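Local coordinates for putative PTS system, cellobiose-specific IIA component (Streptococcus mutans, PDB 3L8R), which probably acts as the IIA component of a sugar phosphotransferase system, relaying a phosphoryl group during cellobiose uptake as a magnesium-binding trimer, at residues L32-A37 and M101-L106; H42-A47 and I54-K59; Q72-L77 and H95-L100. One frame throughout, in Å; residues are numbered along the deposited sequence.

Contact 1: L32-A37 and M101-L106; sequences LNSGNA and MTTMTL
With CG2 anti to the backbone N (chi1 -69°, defined by OG1), Thr103 lays its methyl against the backbone of Ser34 and leaves its hydroxyl beside its own backbone N. OG1 stays 3.9 Å from Ser34 O, without a hydrogen bond. This is a meeting of the first and third helices of a three-helix bundle, helix 20-49 running in the same sense as helix 91-118, and it lies close to the centre of the chain.

One side chain does most of the work. Thr103 CG2 comes to 3.5 Å from Ser34 O and, a turn further along, to 4.1 Å from Ala37 CB, so the methyl rests between a carbonyl oxygen and a small apolar group. The hydroxyls do not complete a bond: Ser34 OG and Thr103 OG1 stay 4.3 Å apart, and each turns to other partners. Ser34 OG pairs with His99 on the neighbouring turn of helix 91-118, whereas Thr103 OG1 has weak bonds to Arg38 and to the carbonyl of His99. Buried polar atoms are thus accommodated beside the contact, and across it the helices meet through carbon against carbon and carbon against oxygen. Leu67 of helix 53-82 touches both Ala37 and Thr103, closing the three-helix core.

The far side of 101-106 faces the trimer interface, where Thr105 OG1 meets Arg38 and Thr102 of the second subunit. Within its own helix that hydroxyl also bonds to Met101 O at 2.8 Å. Met101 O is gripped twice, by Thr105 OG1 and by Thr105 N at 3.1 Å, the two donors arriving from opposite faces of its carbonyl plane.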
loop_
_atom_site.group_PDB
_atom_site.type_symbol
_atom_site.label_atom_id
_atom_site.label_comp_id
_atom_site.label_asym_id
_atom_site.label_seq_id
_atom_site.Cartn_x
_atom_site.Cartn_y
_atom_site.Cartn_z
ATOM N N LEU A 32 9.495 -0.147 -12.908
ATOM C CA LEU A 32 10.813 0.510 -12.944
ATOM C C LEU A 32 10.793 1.927 -12.413
ATOM O O LEU A 32 11.653 2.293 -11.613
ATOM C CB LEU A 32 11.476 0.510 -14.341
ATOM C CG LEU A 32 12.056 -0.886 -14.631
ATOM C CD1 LEU A 32 12.124 -1.179 -16.146
ATOM C CD2 LEU A 32 13.413 -1.081 -13.928
ATOM N N ASN A 33 9.834 2.728 -12.884
ATOM C CA ASN A 33 9.773 4.108 -12.437
ATOM C C ASN A 33 9.323 4.256 -11.006
ATOM O O ASN A 33 9.791 5.141 -10.288
ATOM C CB ASN A 33 8.920 4.955 -13.366
ATOM C CG ASN A 33 9.591 5.173 -14.713
ATOM O OD1 ASN A 33 10.790 5.464 -14.780
ATOM N ND2 ASN A 33 8.818 5.046 -15.793
ATOM N N SER A 34 8.457 3.375 -10.542
ATOM C CA SER A 34 8.077 3.533 -9.150
ATOM C C SER A 34 9.156 2.970 -8.240
ATOM O O SER A 34 9.423 3.553 -7.181
ATOM C CB SER A 34 6.637 3.063 -8.852
ATOM O OG SER A 34 6.563 1.672 -8.501
ATOM N N GLY A 35 9.846 1.917 -8.700
ATOM C CA GLY A 35 11.012 1.355 -7.975
ATOM C C GLY A 35 12.050 2.455 -7.757
ATOM O O GLY A 35 12.558 2.672 -6.654
ATOM N N ASN A 36 12.350 3.194 -8.812
ATOM C CA ASN A 36 13.279 4.291 -8.711
ATOM C C ASN A 36 12.774 5.349 -7.738
ATOM O O ASN A 36 13.538 5.839 -6.883
ATOM C CB ASN A 36 13.497 4.916 -10.070
ATOM C CG ASN A 36 14.676 5.870 -10.082
ATOM O OD1 ASN A 36 14.678 6.866 -10.801
ATOM N ND2 ASN A 36 15.689 5.562 -9.302
ATOM N N ALA A 37 11.484 5.689 -7.840
ATOM C CA ALA A 37 10.933 6.731 -6.971
ATOM C C ALA A 37 10.996 6.231 -5.561
ATOM O O ALA A 37 11.294 7.000 -4.651
ATOM C CB ALA A 37 9.492 7.121 -7.372
ATOM N N MET A 101 1.212 2.220 -5.962
ATOM C CA MET A 101 0.365 2.796 -4.926
ATOM C C MET A 101 1.035 2.724 -3.551
ATOM O O MET A 101 0.855 3.635 -2.747
ATOM C CB MET A 101 -1.003 2.124 -4.928
ATOM C CG MET A 101 -1.788 2.243 -6.282
ATOM S SD MET A 101 -2.507 3.927 -6.620
ATOM C CE MET A 101 -3.685 4.040 -5.233
ATOM N N THR A 102 1.858 1.719 -3.256
ATOM C CA THR A 102 2.539 1.782 -1.969
ATOM C C THR A 102 3.636 2.819 -1.984
ATOM O O THR A 102 3.943 3.461 -0.969
ATOM C CB THR A 102 3.031 0.428 -1.415
ATOM O OG1 THR A 102 4.154 -0.073 -2.179
ATOM C CG2 THR A 102 1.919 -0.623 -1.362
ATOM N N THR A 103 4.209 3.030 -3.160
ATOM C CA THR A 103 5.298 3.990 -3.260
ATOM C C THR A 103 4.743 5.399 -3.116
ATOM O O THR A 103 5.315 6.225 -2.395
ATOM C CB THR A 103 6.200 3.728 -4.521
ATOM O OG1 THR A 103 6.914 2.504 -4.317
ATOM C CG2 THR A 103 7.231 4.867 -4.731
ATOM N N MET A 104 3.591 5.669 -3.722
ATOM C CA MET A 104 2.870 6.931 -3.423
ATOM C C MET A 104 2.590 7.107 -1.928
ATOM O O MET A 104 2.940 8.118 -1.340
ATOM C CB MET A 104 1.549 6.954 -4.167
ATOM C CG MET A 104 0.597 8.118 -3.778
ATOM S SD MET A 104 -0.883 7.983 -4.841
ATOM C CE MET A 104 -1.950 6.946 -3.810
ATOM N N THR A 105 1.956 6.111 -1.316
ATOM C CA THR A 105 1.699 6.152 0.101
ATOM C C THR A 105 2.997 6.420 0.859
ATOM O O THR A 105 3.011 7.225 1.793
ATOM C CB THR A 105 1.095 4.830 0.618
ATOM O OG1 THR A 105 -0.003 4.407 -0.211
ATOM C CG2 THR A 105 0.620 4.995 2.040
ATOM N N LEU A 106 4.096 5.770 0.455
ATOM C CA LEU A 106 5.334 5.959 1.178
ATOM C C LEU A 106 5.851 7.396 1.013
ATOM O O LEU A 106 6.344 7.949 1.976
ATOM C CB LEU A 106 6.393 4.948 0.769
ATOM C CG LEU A 106 7.685 5.008 1.574
ATOM C CD1 LEU A 106 7.492 4.432 2.988
ATOM C CD2 LEU A 106 8.843 4.346 0.879
#

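Contact 2: H42-A47 and I54-K59; sequences HEAFDA and ILAEQK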
loop_
_atom_site.group_PDB
_atom_site.type_symbol
_atom_site.label_atom_id
_atom_site.label_comp_id
_atom_site.label_asym_id
_atom_site.label_seq_id
_atom_site.Cartn_x
_atom_site.Cartn_y
_atom_site.Cartn_z
ATOM N N HIS A 42 13.567 6.809 -0.124
ATOM C CA HIS A 42 14.466 6.320 0.918
ATOM C C HIS A 42 15.699 7.204 1.078
ATOM O O HIS A 42 16.096 7.505 2.177
ATOM C CB HIS A 42 14.868 4.873 0.696
ATOM C CG HIS A 42 13.860 3.907 1.205
ATOM N ND1 HIS A 42 13.665 3.689 2.553
ATOM C CD2 HIS A 42 12.966 3.123 0.554
ATOM C CE1 HIS A 42 12.699 2.797 2.713
ATOM N NE2 HIS A 42 12.259 2.438 1.514
ATOM N N GLU A 43 16.251 7.682 -0.019
ATOM C CA GLU A 43 17.235 8.778 0.045
ATOM C C GLU A 43 16.700 9.915 0.915
ATOM O O GLU A 43 17.339 10.275 1.909
ATOM C CB GLU A 43 17.637 9.269 -1.348
ATOM C CG GLU A 43 18.281 8.211 -2.222
ATOM C CD GLU A 43 19.045 8.816 -3.384
ATOM O OE1 GLU A 43 18.534 8.901 -4.511
ATOM O OE2 GLU A 43 20.198 9.223 -3.153
ATOM N N ALA A 44 15.499 10.412 0.628
ATOM C CA ALA A 44 14.963 11.461 1.489
ATOM C C ALA A 44 14.930 11.007 2.950
ATOM O O ALA A 44 15.232 11.811 3.840
ATOM C CB ALA A 44 13.615 11.944 1.032
ATOM N N PHE A 45 14.572 9.740 3.226
ATOM C CA PHE A 45 14.648 9.279 4.609
ATOM C C PHE A 45 16.083 9.259 5.150
ATOM O O PHE A 45 16.301 9.494 6.330
ATOM C CB PHE A 45 14.021 7.911 4.791
ATOM C CG PHE A 45 12.519 7.929 4.857
ATOM C CD1 PHE A 45 11.833 8.701 5.830
ATOM C CD2 PHE A 45 11.768 7.167 3.972
ATOM C CE1 PHE A 45 10.447 8.706 5.896
ATOM C CE2 PHE A 45 10.395 7.171 4.044
ATOM C CZ PHE A 45 9.726 7.939 5.012
ATOM N N ASP A 46 17.070 8.953 4.323
ATOM C CA ASP A 46 18.430 8.898 4.849
ATOM C C ASP A 46 18.864 10.342 5.171
ATOM O O ASP A 46 19.540 10.588 6.174
ATOM C CB ASP A 46 19.423 8.249 3.879
ATOM C CG ASP A 46 19.021 6.829 3.413
ATOM O OD1 ASP A 46 18.701 5.930 4.231
ATOM O OD2 ASP A 46 19.074 6.602 2.174
ATOM N N ALA A 47 18.425 11.282 4.327
ATOM C CA ALA A 47 18.816 12.697 4.419
ATOM C C ALA A 47 18.118 13.403 5.550
ATOM O O ALA A 47 18.686 14.336 6.121
ATOM C CB ALA A 47 18.588 13.453 3.086
ATOM N N ILE A 54 17.139 19.945 3.647
ATOM C CA ILE A 54 17.178 20.470 2.293
ATOM C C ILE A 54 17.135 19.375 1.273
ATOM O O ILE A 54 16.293 19.360 0.395
ATOM C CB ILE A 54 18.424 21.368 2.102
ATOM C CG1 ILE A 54 18.071 22.682 2.717
ATOM C CG2 ILE A 54 18.753 21.642 0.618
ATOM C CD1 ILE A 54 16.534 22.793 2.766
ATOM N N LEU A 55 18.070 18.455 1.399
ATOM C CA LEU A 55 18.209 17.396 0.463
ATOM C C LEU A 55 16.919 16.601 0.451
ATOM O O LEU A 55 16.374 16.324 -0.626
ATOM C CB LEU A 55 19.395 16.531 0.877
ATOM C CG LEU A 55 19.912 15.585 -0.209
ATOM C CD1 LEU A 55 20.335 16.351 -1.444
ATOM C CD2 LEU A 55 21.065 14.801 0.397
ATOM N N ALA A 56 16.438 16.265 1.648
ATOM C CA ALA A 56 15.264 15.423 1.826
ATOM C C ALA A 56 14.046 16.025 1.133
ATOM O O ALA A 56 13.321 15.318 0.420
ATOM C CB ALA A 56 14.985 15.192 3.317
ATOM N N GLU A 57 13.857 17.337 1.295
ATOM C CA GLU A 57 12.754 18.004 0.624
ATOM C C GLU A 57 12.857 17.930 -0.888
ATOM O O GLU A 57 11.826 17.694 -1.577
ATOM C CB GLU A 57 12.585 19.446 1.063
ATOM C CG GLU A 57 11.416 20.091 0.316
ATOM C CD GLU A 57 10.964 21.416 0.890
ATOM O OE1 GLU A 57 9.969 21.953 0.352
ATOM O OE2 GLU A 57 11.581 21.927 1.855
ATOM N N GLN A 58 14.092 18.125 -1.377
ATOM C CA GLN A 58 14.437 18.043 -2.813
ATOM C C GLN A 58 14.247 16.642 -3.339
ATOM O O GLN A 58 13.667 16.456 -4.408
ATOM C CB GLN A 58 15.896 18.488 -3.085
ATOM C CG GLN A 58 16.095 19.993 -3.172
ATOM C CD GLN A 58 17.535 20.430 -2.934
ATOM O OE1 GLN A 58 18.422 19.589 -2.666
ATOM N NE2 GLN A 58 17.793 21.762 -3.039
ATOM N N LYS A 59 14.746 15.662 -2.594
ATOM C CA LYS A 59 14.596 14.268 -2.970
ATOM C C LYS A 59 13.131 13.837 -3.020
ATOM O O LYS A 59 12.711 13.116 -3.951
ATOM C CB LYS A 59 15.407 13.391 -2.026
ATOM C CG LYS A 59 16.771 12.878 -2.592
ATOM C CD LYS A 59 17.592 13.921 -3.394
ATOM C CE LYS A 59 18.946 13.340 -3.785
ATOM N NZ LYS A 59 18.885 12.453 -4.982
#
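Ala44 and Ala56 bring the two backbones to within 4.0 Å, CA to CA, their methyls lying to the side of the line of closest approach. The axes of the short segments 42-47 and 54-59 come to 7.8 Å at an angle of 167°.

The apolar contacts are built on this pair. Ala47 CB, pointing across the interface, lies 4.0 Å from Ala56 CB and also touches Leu55, whose CB is 3.9 Å from it. Leu55 has CG anti to its backbone N (chi1 -164°), and chi1 and chi2 together lay CD2 against the same methyl. One turn earlier on 42-47, and one later on 54-59, Ala44 CB meets Lys59 CB, and Ile40 of helix 20-49 borders that lysine too.

Methyl-to-carbonyl contacts form a reciprocal pair. Ala56 CB sits 3.4 Å from Ala44 O, and Ala44 CB is 3.4 Å from Ala56 O, so each small side chain lies on the backbone of the other helix.

The charged interaction lies at the more exposed margin. Lys59 CG packs against Glu43 CB; beyond it, bends at chi2 and chi4 place NZ near the carboxylate, giving a long salt bridge with 3.6 Å between Glu43 OE1 and Lys59 NZ. The extended glutamate and the bent lysine cross obliquely. Glu62 offers the amine a second, weak ion pair.

Both segments flank the short connection between helices 20-49 and 53-82. Such near-antiparallel alanine-to-alanine packing is that of a tight helical hairpin, with an axial spacing resembling the alanine-rich antiparallel coiled coils called Alacoils.

Contact 3: Q72-L77 and H95-L100; sequences QAQTDL and HAQDHL
Beside the predicted phosphohistidine His95 and the predicted magnesium ligand Asp98, Gln97 and Leu100 of helix 91-118 meet Gln74 of helix 53-82. Gln74 is stretched to full length, its CG anti to the backbone N (chi1 180°), and spans the gap between the helices. Its stem runs obliquely past Leu100, where one branch does the touching: CD2 lies 3.4 Å from Gln74 CB and 3.7 Å from Gln74 CD.

The two glutamines cross at about a right angle, with their amide planes 82° apart. Gln74 NE2 comes over the aliphatic part of Gln97, close to CG, and no direct hydrogen bond joins the amides. A water takes up that role, accepting from Gln97 NE2 at 3.0 Å and, more weakly, from Gln74 NE2 at 2.6 Å.

In the three-helix bundle this junction joins the second and third helices, which run antiparallel, and Leu100 continues inward to Leu67, Ala70 and His71 on helix 53-82 and to Ile30 on helix 20-49. The outer side belongs to the trimer. Gln74 packs on His95 of the second subunit and Gln97 on Val94 of that subunit, while Asp98 OD1 lies close to Asp98 OD1 of both neighbouring subunits, a convergence consistent with one magnesium ion shared by all three chains.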
loop_
_atom_site.group_PDB
_atom_site.type_symbol
_atom_site.label_atom_id
_atom_site.label_comp_id
_atom_site.label_asym_id
_atom_site.label_seq_id
_atom_site.Cartn_x
_atom_site.Cartn_y
_atom_site.Cartn_z
ATOM N N GLN A 72 1.175 8.265 -14.508
ATOM C CA GLN A 72 0.656 8.514 -15.852
ATOM C C GLN A 72 0.335 7.219 -16.552
ATOM O O GLN A 72 -0.737 7.070 -17.167
ATOM C CB GLN A 72 1.670 9.278 -16.702
ATOM C CG GLN A 72 1.096 9.823 -18.000
ATOM C CD GLN A 72 -0.018 10.878 -17.767
ATOM O OE1 GLN A 72 -1.206 10.613 -17.990
ATOM N NE2 GLN A 72 0.371 12.064 -17.296
ATOM N N ALA A 73 1.256 6.265 -16.469
ATOM C CA ALA A 73 1.043 5.010 -17.153
ATOM C C ALA A 73 -0.135 4.262 -16.539
ATOM O O ALA A 73 -0.963 3.728 -17.268
ATOM C CB ALA A 73 2.277 4.197 -17.166
ATOM N N GLN A 74 -0.242 4.249 -15.210
ATOM C CA GLN A 74 -1.462 3.712 -14.597
ATOM C C GLN A 74 -2.720 4.481 -15.040
ATOM O O GLN A 74 -3.773 3.877 -15.329
ATOM C CB GLN A 74 -1.389 3.616 -13.064
ATOM C CG GLN A 74 -2.662 3.064 -12.467
ATOM C CD GLN A 74 -2.566 2.840 -10.976
ATOM O OE1 GLN A 74 -2.866 3.722 -10.170
ATOM N NE2 GLN A 74 -2.123 1.660 -10.598
ATOM N N THR A 75 -2.627 5.800 -15.108
ATOM C CA THR A 75 -3.809 6.553 -15.519
ATOM C C THR A 75 -4.256 6.209 -16.954
ATOM O O THR A 75 -5.473 6.149 -17.235
ATOM C CB THR A 75 -3.673 8.072 -15.291
ATOM O OG1 THR A 75 -3.279 8.306 -13.935
ATOM C CG2 THR A 75 -5.006 8.763 -15.505
ATOM N N ASP A 76 -3.284 5.955 -17.837
ATOM C CA ASP A 76 -3.596 5.672 -19.243
ATOM C C ASP A 76 -4.321 4.350 -19.320
ATOM O O ASP A 76 -5.289 4.208 -20.080
ATOM C CB ASP A 76 -2.336 5.601 -20.119
ATOM C CG ASP A 76 -1.623 6.946 -20.267
ATOM O OD1 ASP A 76 -2.201 8.019 -19.937
ATOM O OD2 ASP A 76 -0.451 6.922 -20.716
ATOM N N LEU A 77 -3.857 3.383 -18.523
ATOM C CA LEU A 77 -4.504 2.077 -18.446
ATOM C C LEU A 77 -5.925 2.171 -17.951
ATOM O O LEU A 77 -6.842 1.643 -18.599
ATOM C CB LEU A 77 -3.731 1.161 -17.539
ATOM C CG LEU A 77 -2.386 0.723 -18.074
ATOM C CD1 LEU A 77 -1.823 -0.210 -17.039
ATOM C CD2 LEU A 77 -2.534 0.050 -19.431
ATOM N N HIS A 95 1.220 -6.354 -9.472
ATOM C CA HIS A 95 2.416 -6.164 -8.675
ATOM C C HIS A 95 2.903 -4.777 -8.903
ATOM O O HIS A 95 3.220 -4.089 -7.958
ATOM C CB HIS A 95 3.487 -7.146 -9.107
ATOM C CG HIS A 95 4.773 -6.990 -8.361
ATOM N ND1 HIS A 95 4.841 -7.059 -6.988
ATOM C CD2 HIS A 95 6.042 -6.823 -8.797
ATOM C CE1 HIS A 95 6.096 -6.895 -6.604
ATOM N NE2 HIS A 95 6.847 -6.745 -7.684
ATOM N N ALA A 96 2.949 -4.377 -10.183
ATOM C CA ALA A 96 3.259 -3.019 -10.602
ATOM C C ALA A 96 2.328 -1.959 -9.967
ATOM O O ALA A 96 2.802 -0.975 -9.396
ATOM C CB ALA A 96 3.224 -2.944 -12.121
ATOM N N GLN A 97 1.013 -2.170 -10.045
ATOM C CA GLN A 97 0.096 -1.310 -9.345
ATOM C C GLN A 97 0.373 -1.268 -7.856
ATOM O O GLN A 97 0.244 -0.199 -7.239
ATOM C CB GLN A 97 -1.339 -1.712 -9.613
ATOM C CG GLN A 97 -1.783 -1.535 -11.082
ATOM C CD GLN A 97 -3.215 -1.998 -11.292
ATOM O OE1 GLN A 97 -3.457 -3.067 -11.881
ATOM N NE2 GLN A 97 -4.172 -1.235 -10.759
ATOM N N ASP A 98 0.789 -2.379 -7.254
ATOM C CA ASP A 98 1.010 -2.334 -5.802
ATOM C C ASP A 98 2.280 -1.503 -5.574
ATOM O O ASP A 98 2.431 -0.826 -4.564
ATOM C CB ASP A 98 1.260 -3.718 -5.182
ATOM C CG ASP A 98 0.035 -4.602 -5.093
ATOM O OD1 ASP A 98 -1.165 -4.142 -4.943
ATOM O OD2 ASP A 98 0.284 -5.838 -5.177
ATOM N N HIS A 99 3.225 -1.583 -6.495
ATOM C CA HIS A 99 4.454 -0.848 -6.308
ATOM C C HIS A 99 4.157 0.633 -6.467
ATOM O O HIS A 99 4.579 1.450 -5.634
ATOM C CB HIS A 99 5.511 -1.312 -7.309
ATOM C CG HIS A 99 6.877 -1.420 -6.713
ATOM N ND1 HIS A 99 7.633 -0.303 -6.372
ATOM C CD2 HIS A 99 7.609 -2.509 -6.354
ATOM C CE1 HIS A 99 8.768 -0.709 -5.819
ATOM N NE2 HIS A 99 8.783 -2.038 -5.809
ATOM N N LEU A 100 3.402 0.992 -7.496
ATOM C CA LEU A 100 2.998 2.387 -7.638
ATOM C C LEU A 100 2.263 2.900 -6.398
ATOM O O LEU A 100 2.661 3.895 -5.828
ATOM C CB LEU A 100 2.160 2.602 -8.913
ATOM C CG LEU A 100 1.699 4.026 -9.246
ATOM C CD1 LEU A 100 2.793 5.143 -9.202
ATOM C CD2 LEU A 100 0.901 4.094 -10.584
HETATM O O HOH W 1 -3.702 0.870 -8.679
#

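The three contacts sample each pairing of helices 20-49, 53-82 and 91-118 at successive levels of one bundle. Contact 1 is the middle level, its centre 10 Å from that of contact 3 and 15 Å from that of contact 2. Toward contact 3 it passes through Met101 SD, 3.6 Å from Gln74 OE1, and Gly35 CA, 3.7 Å from His99 CE1. Toward contact 2 the bridge is Leu106, whose CD2 lies 4.0 Å from His42 NE2. Contacts 2 and 3 do not touch. The predicted active-site His95 and magnesium ligand Asp98 lie on segment 95-100 of contact 3; the Ser34 side chain of contact 1 is about 8 Å from each of theirs, and contact 2 is remote.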